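Local coordinates for protein restriction endonuclease S subunits (Thermoanaerobacter tengcongensis, PDB 3OKG) that probably recognises the target DNA sequence as the specificity subunit of a type I restriction-modification methyltransferase, alongside M polypeptides, at residues 191-202 / 385-396. Numbering follows the deposited sequence.
Sequences VREVRRLRAEAQ and LKRAQAETEAEL
Arg195 and Glu395 pair across the antiparallel coiled coil of the HsdS subunit, where the long helix 174-216 runs beside the helices 365-388 and 392-407, which are separated by a break at residues 389-391. The axes of the short segments 191-202 and 392-396 approach to 11.8 Å at 140°, wide enough there that arginine side chains span the gap. Arg195 leaves its helix with CG anti to the carbonyl carbon and bends at chi3 (84°), which turns the guanidinium into the break. There NE makes a salt bridge to Glu395 OE2, modelled at 2.4 Å, too short to be taken literally, at the guanidinium edge but with the carboxylate plane turned 62° away, while NH2 gives a weak hydrogen bond to Ala390 O in the non-helical turn. Thr392 lies over one face of this group and the Gln389 amide over the other. A leucine in place of Arg195 would probably leave the Glu395 carboxylate with the long pairing to Arg198 and without its close partner, and take from Ala390 O its weak donor. Arg198 extends the charge network through NH2, a long 3.8 Å from Glu395 OE1; bent at chi2 and chi3, its chain brings CD against Ala388 CB at 3.6 Å, and Ala388 O sits above the guanidinium face. Beyond the break, on helix 392-407, Leu396 puts CD1 over the centre of the Arg192 guanidinium, 3.5 Å from CZ, and its CD2 packs on Arg195 CD and Val191 CG1. Glu391 N-caps helix 392-407, its OE1 accepting from Ala394 N. Near the end of helix 365-388, Leu385 directs CD2 onto Ala201 CB at 3.9 Å, while Gln202 runs alongside in the opposite direction, its CG 4.1 Å from Leu385 CB.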
ATOM      1  N   VAL A 191       4.595 -12.352  -8.757  1.00 22.40           N
ATOM      2  CA  VAL A 191       4.160 -11.279  -7.869  1.00 20.56           C
ATOM      3  C   VAL A 191       3.254 -10.269  -8.574  1.00 26.78           C
ATOM      4  O   VAL A 191       2.177  -9.936  -8.060  1.00 24.85           O
ATOM      5  CB  VAL A 191       5.341 -10.570  -7.204  1.00 21.06           C
ATOM      6  CG1 VAL A 191       4.859  -9.313  -6.426  1.00 17.95           C
ATOM      7  CG2 VAL A 191       6.096 -11.583  -6.302  1.00 19.11           C
ATOM      8  N   ARG A 192       3.678  -9.774  -9.736  1.00 21.44           N
ATOM      9  CA  ARG A 192       2.831  -8.851 -10.519  1.00 22.18           C
ATOM     10  C   ARG A 192       1.481  -9.480 -10.862  1.00 24.81           C
ATOM     11  O   ARG A 192       0.431  -8.822 -10.778  1.00 24.37           O
ATOM     12  CB  ARG A 192       3.516  -8.442 -11.828  1.00 27.47           C
ATOM     13  CG  ARG A 192       4.994  -8.094 -11.702  1.00 31.26           C
ATOM     14  CD  ARG A 192       5.213  -6.861 -10.825  1.00 40.79           C
ATOM     15  NE  ARG A 192       5.338  -5.632 -11.617  1.00 49.06           N
ATOM     16  CZ  ARG A 192       4.569  -4.561 -11.457  1.00 65.01           C
ATOM     17  NH1 ARG A 192       3.626  -4.561 -10.521  1.00 86.08           N
ATOM     18  NH2 ARG A 192       4.746  -3.484 -12.215  1.00 38.00           N
ATOM     19  N   GLU A 193       1.508 -10.746 -11.270  1.00 20.38           N
ATOM     20  CA  GLU A 193       0.277 -11.443 -11.666  1.00 19.57           C
ATOM     21  C   GLU A 193      -0.712 -11.429 -10.509  1.00 20.82           C
ATOM     22  O   GLU A 193      -1.915 -11.293 -10.695  1.00 19.85           O
ATOM     23  CB  GLU A 193       0.592 -12.899 -11.936  1.00 24.86           C
ATOM     24  CG  GLU A 193       0.605 -13.409 -13.337  1.00 39.63           C
ATOM     25  CD  GLU A 193       0.333 -14.936 -13.351  1.00 73.95           C
ATOM     26  OE1 GLU A 193      -0.736 -15.378 -13.861  1.00 52.22           O
ATOM     27  OE2 GLU A 193       1.175 -15.691 -12.810  1.00 38.22           O
ATOM     28  N   VAL A 194      -0.197 -11.677  -9.314  1.00 22.31           N
ATOM     29  CA  VAL A 194      -1.048 -11.745  -8.126  1.00 19.94           C
ATOM     30  C   VAL A 194      -1.621 -10.384  -7.773  1.00 25.71           C
ATOM     31  O   VAL A 194      -2.806 -10.266  -7.424  1.00 22.50           O
ATOM     32  CB  VAL A 194      -0.289 -12.402  -6.944  1.00 22.04           C
ATOM     33  CG1 VAL A 194      -1.070 -12.257  -5.619  1.00 26.67           C
ATOM     34  CG2 VAL A 194      -0.027 -13.837  -7.263  1.00 21.60           C
ATOM     35  N   ARG A 195      -0.803  -9.338  -7.891  1.00 22.71           N
ATOM     36  CA  ARG A 195      -1.299  -7.983  -7.669  1.00 28.07           C
ATOM     37  C   ARG A 195      -2.457  -7.643  -8.581  1.00 29.52           C
ATOM     38  O   ARG A 195      -3.454  -7.085  -8.113  1.00 28.98           O
ATOM     39  CB  ARG A 195      -0.185  -6.926  -7.819  1.00 30.13           C
ATOM     40  CG  ARG A 195       1.031  -7.242  -7.017  1.00 37.48           C
ATOM     41  CD  ARG A 195       2.002  -6.076  -7.000  1.00 57.69           C
ATOM     42  NE  ARG A 195       1.615  -5.128  -5.970  1.00 63.93           N
ATOM     43  CZ  ARG A 195       1.037  -3.965  -6.221  1.00 46.53           C
ATOM     44  NH1 ARG A 195       0.810  -3.599  -7.477  1.00 54.10           N
ATOM     45  NH2 ARG A 195       0.700  -3.171  -5.217  1.00 46.03           N
ATOM     46  N   ARG A 196      -2.332  -7.988  -9.869  1.00 27.24           N
ATOM     47  CA  ARG A 196      -3.389  -7.738 -10.854  1.00 29.96           C
ATOM     48  C   ARG A 196      -4.643  -8.508 -10.504  1.00 31.68           C
ATOM     49  O   ARG A 196      -5.756  -7.986 -10.575  1.00 24.62           O
ATOM     50  CB  ARG A 196      -2.955  -8.166 -12.256  1.00 26.76           C
ATOM     51  CG  ARG A 196      -2.097  -7.162 -12.976  1.00 31.73           C
ATOM     52  CD  ARG A 196      -1.298  -7.809 -14.131  1.00 31.90           C
ATOM     53  NE  ARG A 196      -0.114  -6.981 -14.332  1.00 56.29           N
ATOM     54  CZ  ARG A 196       1.049  -7.395 -14.814  1.00 37.35           C
ATOM     55  NH1 ARG A 196       1.221  -8.662 -15.172  1.00 40.84           N
ATOM     56  NH2 ARG A 196       2.047  -6.528 -14.918  1.00 38.85           N
ATOM     57  N   LEU A 197      -4.454  -9.763 -10.128  1.00 21.40           N
ATOM     58  CA  LEU A 197      -5.574 -10.610  -9.757  1.00 23.16           C
ATOM     59  C   LEU A 197      -6.329  -9.986  -8.575  1.00 23.72           C
ATOM     60  O   LEU A 197      -7.558  -9.939  -8.572  1.00 25.78           O
ATOM     61  CB  LEU A 197      -5.045 -11.988  -9.359  1.00 22.15           C
ATOM     62  CG  LEU A 197      -6.136 -13.036  -9.175  1.00 25.12           C
ATOM     63  CD1 LEU A 197      -6.918 -13.257 -10.478  1.00 25.29           C
ATOM     64  CD2 LEU A 197      -5.489 -14.335  -8.660  1.00 24.49           C
ATOM     65  N   ARG A 198      -5.574  -9.543  -7.574  1.00 21.70           N
ATOM     66  CA  ARG A 198      -6.148  -8.928  -6.386  1.00 23.18           C
ATOM     67  C   ARG A 198      -6.983  -7.725  -6.787  1.00 31.13           C
ATOM     68  O   ARG A 198      -8.134  -7.588  -6.373  1.00 29.60           O
ATOM     69  CB  ARG A 198      -5.046  -8.507  -5.413  1.00 26.46           C
ATOM     70  CG  ARG A 198      -5.556  -8.072  -4.048  1.00 30.44           C
ATOM     71  CD  ARG A 198      -4.686  -8.625  -2.932  1.00 21.70           C
ATOM     72  NE  ARG A 198      -3.270  -8.625  -3.290  1.00 47.86           N
ATOM     73  CZ  ARG A 198      -2.413  -9.581  -2.948  1.00 66.51           C
ATOM     74  NH1 ARG A 198      -2.826 -10.621  -2.237  1.00 37.97           N
ATOM     75  NH2 ARG A 198      -1.143  -9.498  -3.318  1.00 69.23           N
ATOM     76  N   ALA A 199      -6.407  -6.871  -7.625  1.00 28.61           N
ATOM     77  CA  ALA A 199      -7.113  -5.703  -8.137  1.00 36.36           C
ATOM     78  C   ALA A 199      -8.444  -6.095  -8.777  1.00 40.41           C
ATOM     79  O   ALA A 199      -9.454  -5.420  -8.581  1.00 29.95           O
ATOM     80  CB  ALA A 199      -6.244  -4.954  -9.136  1.00 34.83           C
ATOM     81  N   GLU A 200      -8.441  -7.185  -9.540  1.00 23.67           N
ATOM     82  CA  GLU A 200      -9.652  -7.639 -10.199  1.00 28.13           C
ATOM     83  C   GLU A 200     -10.652  -8.110  -9.150  1.00 32.12           C
ATOM     84  O   GLU A 200     -11.848  -7.814  -9.265  1.00 32.19           O
ATOM     85  CB  GLU A 200      -9.359  -8.753 -11.207  1.00 34.67           C
ATOM     86  CG  GLU A 200      -8.640  -8.267 -12.444  1.00 45.50           C
ATOM     87  CD  GLU A 200      -8.113  -9.404 -13.301  1.00 68.86           C
ATOM     88  OE1 GLU A 200      -8.354 -10.580 -12.946  1.00 46.95           O
ATOM     89  OE2 GLU A 200      -7.453  -9.119 -14.326  1.00 80.90           O
ATOM     90  N   ALA A 201     -10.160  -8.829  -8.132  1.00 22.65           N
ATOM     91  CA  ALA A 201     -11.034  -9.361  -7.079  1.00 28.28           C
ATOM     92  C   ALA A 201     -11.666  -8.222  -6.289  1.00 31.88           C
ATOM     93  O   ALA A 201     -12.862  -8.242  -5.971  1.00 25.12           O
ATOM     94  CB  ALA A 201     -10.257 -10.285  -6.137  1.00 16.19           C
ATOM     95  N   GLN A 202     -10.850  -7.219  -5.981  1.00 26.01           N
ATOM     96  CA  GLN A 202     -11.317  -6.036  -5.273  1.00 27.02           C
ATOM     97  C   GLN A 202     -12.501  -5.421  -6.007  1.00 35.19           C
ATOM     98  O   GLN A 202     -13.539  -5.142  -5.406  1.00 32.99           O
ATOM     99  CB  GLN A 202     -10.190  -5.010  -5.139  1.00 30.77           C
ATOM    100  CG  GLN A 202     -10.296  -4.131  -3.903  1.00 63.74           C
ATOM    101  CD  GLN A 202      -9.108  -3.201  -3.747  1.00 65.97           C
ATOM    102  OE1 GLN A 202      -8.761  -2.459  -4.665  1.00 65.28           O
ATOM    103  NE2 GLN A 202      -8.477  -3.239  -2.579  1.00 53.15           N
ATOM    104  N   LEU A 385      -9.491  -7.350   1.076  1.00 29.48           N
ATOM    105  CA  LEU A 385      -8.924  -7.122  -0.252  1.00 28.73           C
ATOM    106  C   LEU A 385      -8.342  -5.709  -0.350  1.00 46.59           C
ATOM    107  O   LEU A 385      -7.339  -5.462  -1.033  1.00 39.79           O
ATOM    108  CB  LEU A 385      -9.994  -7.310  -1.321  1.00 21.25           C
ATOM    109  CG  LEU A 385     -10.308  -8.765  -1.694  1.00 25.34           C
ATOM    110  CD1 LEU A 385     -11.618  -8.825  -2.485  1.00 26.31           C
ATOM    111  CD2 LEU A 385      -9.152  -9.337  -2.496  1.00 31.93           C
ATOM    112  N   LYS A 386      -8.992  -4.786   0.344  1.00 32.83           N
ATOM    113  CA  LYS A 386      -8.562  -3.401   0.361  1.00 64.08           C
ATOM    114  C   LYS A 386      -7.169  -3.313   0.982  1.00 48.20           C
ATOM    115  O   LYS A 386      -6.274  -2.674   0.433  1.00 57.02           O
ATOM    116  CB  LYS A 386      -9.573  -2.560   1.140  1.00 57.95           C
ATOM    117  CG  LYS A 386      -9.043  -1.222   1.609  1.00 80.04           C
ATOM    118  CD  LYS A 386     -10.007  -0.556   2.588  1.00 73.26           C
ATOM    119  CE  LYS A 386      -9.289   0.476   3.453  1.00 71.81           C
ATOM    120  NZ  LYS A 386      -8.645   1.538   2.626  1.00 79.84           N
ATOM    121  N   ARG A 387      -6.996  -3.995   2.112  1.00 45.76           N
ATOM    122  CA  ARG A 387      -5.738  -3.996   2.856  1.00 55.23           C
ATOM    123  C   ARG A 387      -4.653  -4.865   2.224  1.00 55.29           C
ATOM    124  O   ARG A 387      -3.460  -4.549   2.313  1.00 42.84           O
ATOM    125  CB  ARG A 387      -5.977  -4.458   4.297  1.00 55.25           C
ATOM    126  CG  ARG A 387      -6.232  -3.320   5.273  1.00 75.96           C
ATOM    127  CD  ARG A 387      -6.389  -3.814   6.710  1.00 74.92           C
ATOM    128  NE  ARG A 387      -7.696  -4.433   6.956  1.00 89.04           N
ATOM    129  CZ  ARG A 387      -8.809  -3.758   7.248  1.00 83.38           C
ATOM    130  NH1 ARG A 387      -8.790  -2.431   7.324  1.00 83.34           N
ATOM    131  NH2 ARG A 387      -9.946  -4.411   7.461  1.00 70.99           N
ATOM    132  N   ALA A 388      -5.062  -5.970   1.609  1.00 39.98           N
ATOM    133  CA  ALA A 388      -4.110  -6.897   1.011  1.00 36.13           C
ATOM    134  C   ALA A 388      -3.393  -6.298  -0.191  1.00 32.40           C
ATOM    135  O   ALA A 388      -2.399  -6.863  -0.677  1.00 37.51           O
ATOM    136  CB  ALA A 388      -4.803  -8.212   0.615  1.00 32.80           C
ATOM    137  N   GLN A 389      -3.899  -5.177  -0.698  1.00 42.30           N
ATOM    138  CA  GLN A 389      -3.223  -4.512  -1.809  1.00 46.43           C
ATOM    139  C   GLN A 389      -2.251  -3.504  -1.215  1.00 55.88           C
ATOM    140  O   GLN A 389      -2.635  -2.382  -0.896  1.00 52.72           O
ATOM    141  CB  GLN A 389      -4.214  -3.826  -2.760  1.00 45.51           C
ATOM    142  CG  GLN A 389      -4.670  -4.695  -3.960  1.00 54.63           C
ATOM    143  CD  GLN A 389      -3.541  -5.060  -4.965  1.00 55.86           C
ATOM    144  OE1 GLN A 389      -3.555  -4.625  -6.126  1.00 35.82           O
ATOM    145  NE2 GLN A 389      -2.591  -5.889  -4.529  1.00 33.75           N
ATOM    146  N   ALA A 390      -1.002  -3.929  -1.042  1.00 48.76           N
ATOM    147  CA  ALA A 390       0.057  -3.090  -0.463  1.00 39.66           C
ATOM    148  C   ALA A 390       0.499  -2.078  -1.497  1.00 52.24           C
ATOM    149  O   ALA A 390       0.316  -2.297  -2.704  1.00 35.14           O
ATOM    150  CB  ALA A 390       1.249  -3.961  -0.041  1.00 44.24           C
ATOM    151  N   GLU A 391       1.087  -0.973  -1.049  1.00 40.19           N
ATOM    152  CA  GLU A 391       1.496   0.042  -2.003  1.00 42.34           C
ATOM    153  C   GLU A 391       2.588  -0.550  -2.881  1.00 31.38           C
ATOM    154  O   GLU A 391       3.344  -1.431  -2.445  1.00 38.94           O
ATOM    155  CB  GLU A 391       1.928   1.343  -1.308  1.00 67.47           C
ATOM    156  CG  GLU A 391       3.383   1.411  -0.912  1.00 52.54           C
ATOM    157  CD  GLU A 391       4.264   2.019  -1.992  1.00 70.36           C
ATOM    158  OE1 GLU A 391       5.505   1.959  -1.837  1.00 60.73           O
ATOM    159  OE2 GLU A 391       3.718   2.558  -2.987  1.00 70.17           O
ATOM    160  N   THR A 392       2.660  -0.062  -4.110  1.00 29.37           N
ATOM    161  CA  THR A 392       3.388  -0.735  -5.172  1.00 37.14           C
ATOM    162  C   THR A 392       4.880  -0.733  -4.942  1.00 54.71           C
ATOM    163  O   THR A 392       5.502  -1.788  -4.912  1.00 37.14           O
ATOM    164  CB  THR A 392       3.083  -0.124  -6.557  1.00 56.47           C
ATOM    165  OG1 THR A 392       1.666  -0.127  -6.778  1.00 57.73           O
ATOM    166  CG2 THR A 392       3.782  -0.921  -7.674  1.00 39.41           C
ATOM    167  N   GLU A 393       5.465   0.447  -4.786  1.00 42.66           N
ATOM    168  CA  GLU A 393       6.913   0.516  -4.654  1.00 53.76           C
ATOM    169  C   GLU A 393       7.449  -0.380  -3.520  1.00 50.99           C
ATOM    170  O   GLU A 393       8.430  -1.120  -3.715  1.00 28.12           O
ATOM    171  CB  GLU A 393       7.391   1.959  -4.488  1.00 34.58           C
ATOM    172  CG  GLU A 393       8.923   2.039  -4.403  1.00 43.94           C
ATOM    173  CD  GLU A 393       9.425   3.406  -3.964  1.00 71.66           C
ATOM    174  OE1 GLU A 393       8.604   4.231  -3.497  1.00 53.11           O
ATOM    175  OE2 GLU A 393      10.647   3.649  -4.079  1.00 64.12           O
ATOM    176  N   ALA A 394       6.810  -0.324  -2.349  1.00 30.93           N
ATOM    177  CA  ALA A 394       7.239  -1.156  -1.213  1.00 27.00           C
ATOM    178  C   ALA A 394       7.045  -2.652  -1.449  1.00 46.38           C
ATOM    179  O   ALA A 394       7.950  -3.461  -1.223  1.00 32.83           O
ATOM    180  CB  ALA A 394       6.521  -0.728   0.053  1.00 43.43           C
ATOM    181  N   GLU A 395       5.870  -3.046  -1.908  1.00 35.02           N
ATOM    182  CA  GLU A 395       5.666  -4.470  -2.112  1.00 42.72           C
ATOM    183  C   GLU A 395       6.706  -4.998  -3.105  1.00 42.98           C
ATOM    184  O   GLU A 395       7.337  -6.028  -2.874  1.00 31.82           O
ATOM    185  CB  GLU A 395       4.245  -4.798  -2.591  1.00 37.48           C
ATOM    186  CG  GLU A 395       3.730  -6.115  -2.025  1.00 57.76           C
ATOM    187  CD  GLU A 395       2.723  -6.842  -2.917  1.00 37.41           C
ATOM    188  OE1 GLU A 395       2.266  -7.917  -2.481  1.00 46.28           O
ATOM    189  OE2 GLU A 395       2.392  -6.374  -4.040  1.00 39.28           O
ATOM    190  N   LEU A 396       6.893  -4.303  -4.215  1.00 28.96           N
ATOM    191  CA  LEU A 396       7.785  -4.832  -5.197  1.00 25.73           C
ATOM    192  C   LEU A 396       9.228  -4.875  -4.649  1.00 19.78           C
ATOM    193  O   LEU A 396       9.889  -5.872  -4.814  1.00 26.64           O
ATOM    194  CB  LEU A 396       7.682  -4.079  -6.533  1.00 27.72           C
ATOM    195  CG  LEU A 396       6.288  -4.016  -7.199  1.00 41.54           C
ATOM    196  CD1 LEU A 396       6.427  -3.510  -8.634  1.00 48.37           C
ATOM    197  CD2 LEU A 396       5.593  -5.384  -7.186  1.00 40.08           C
TER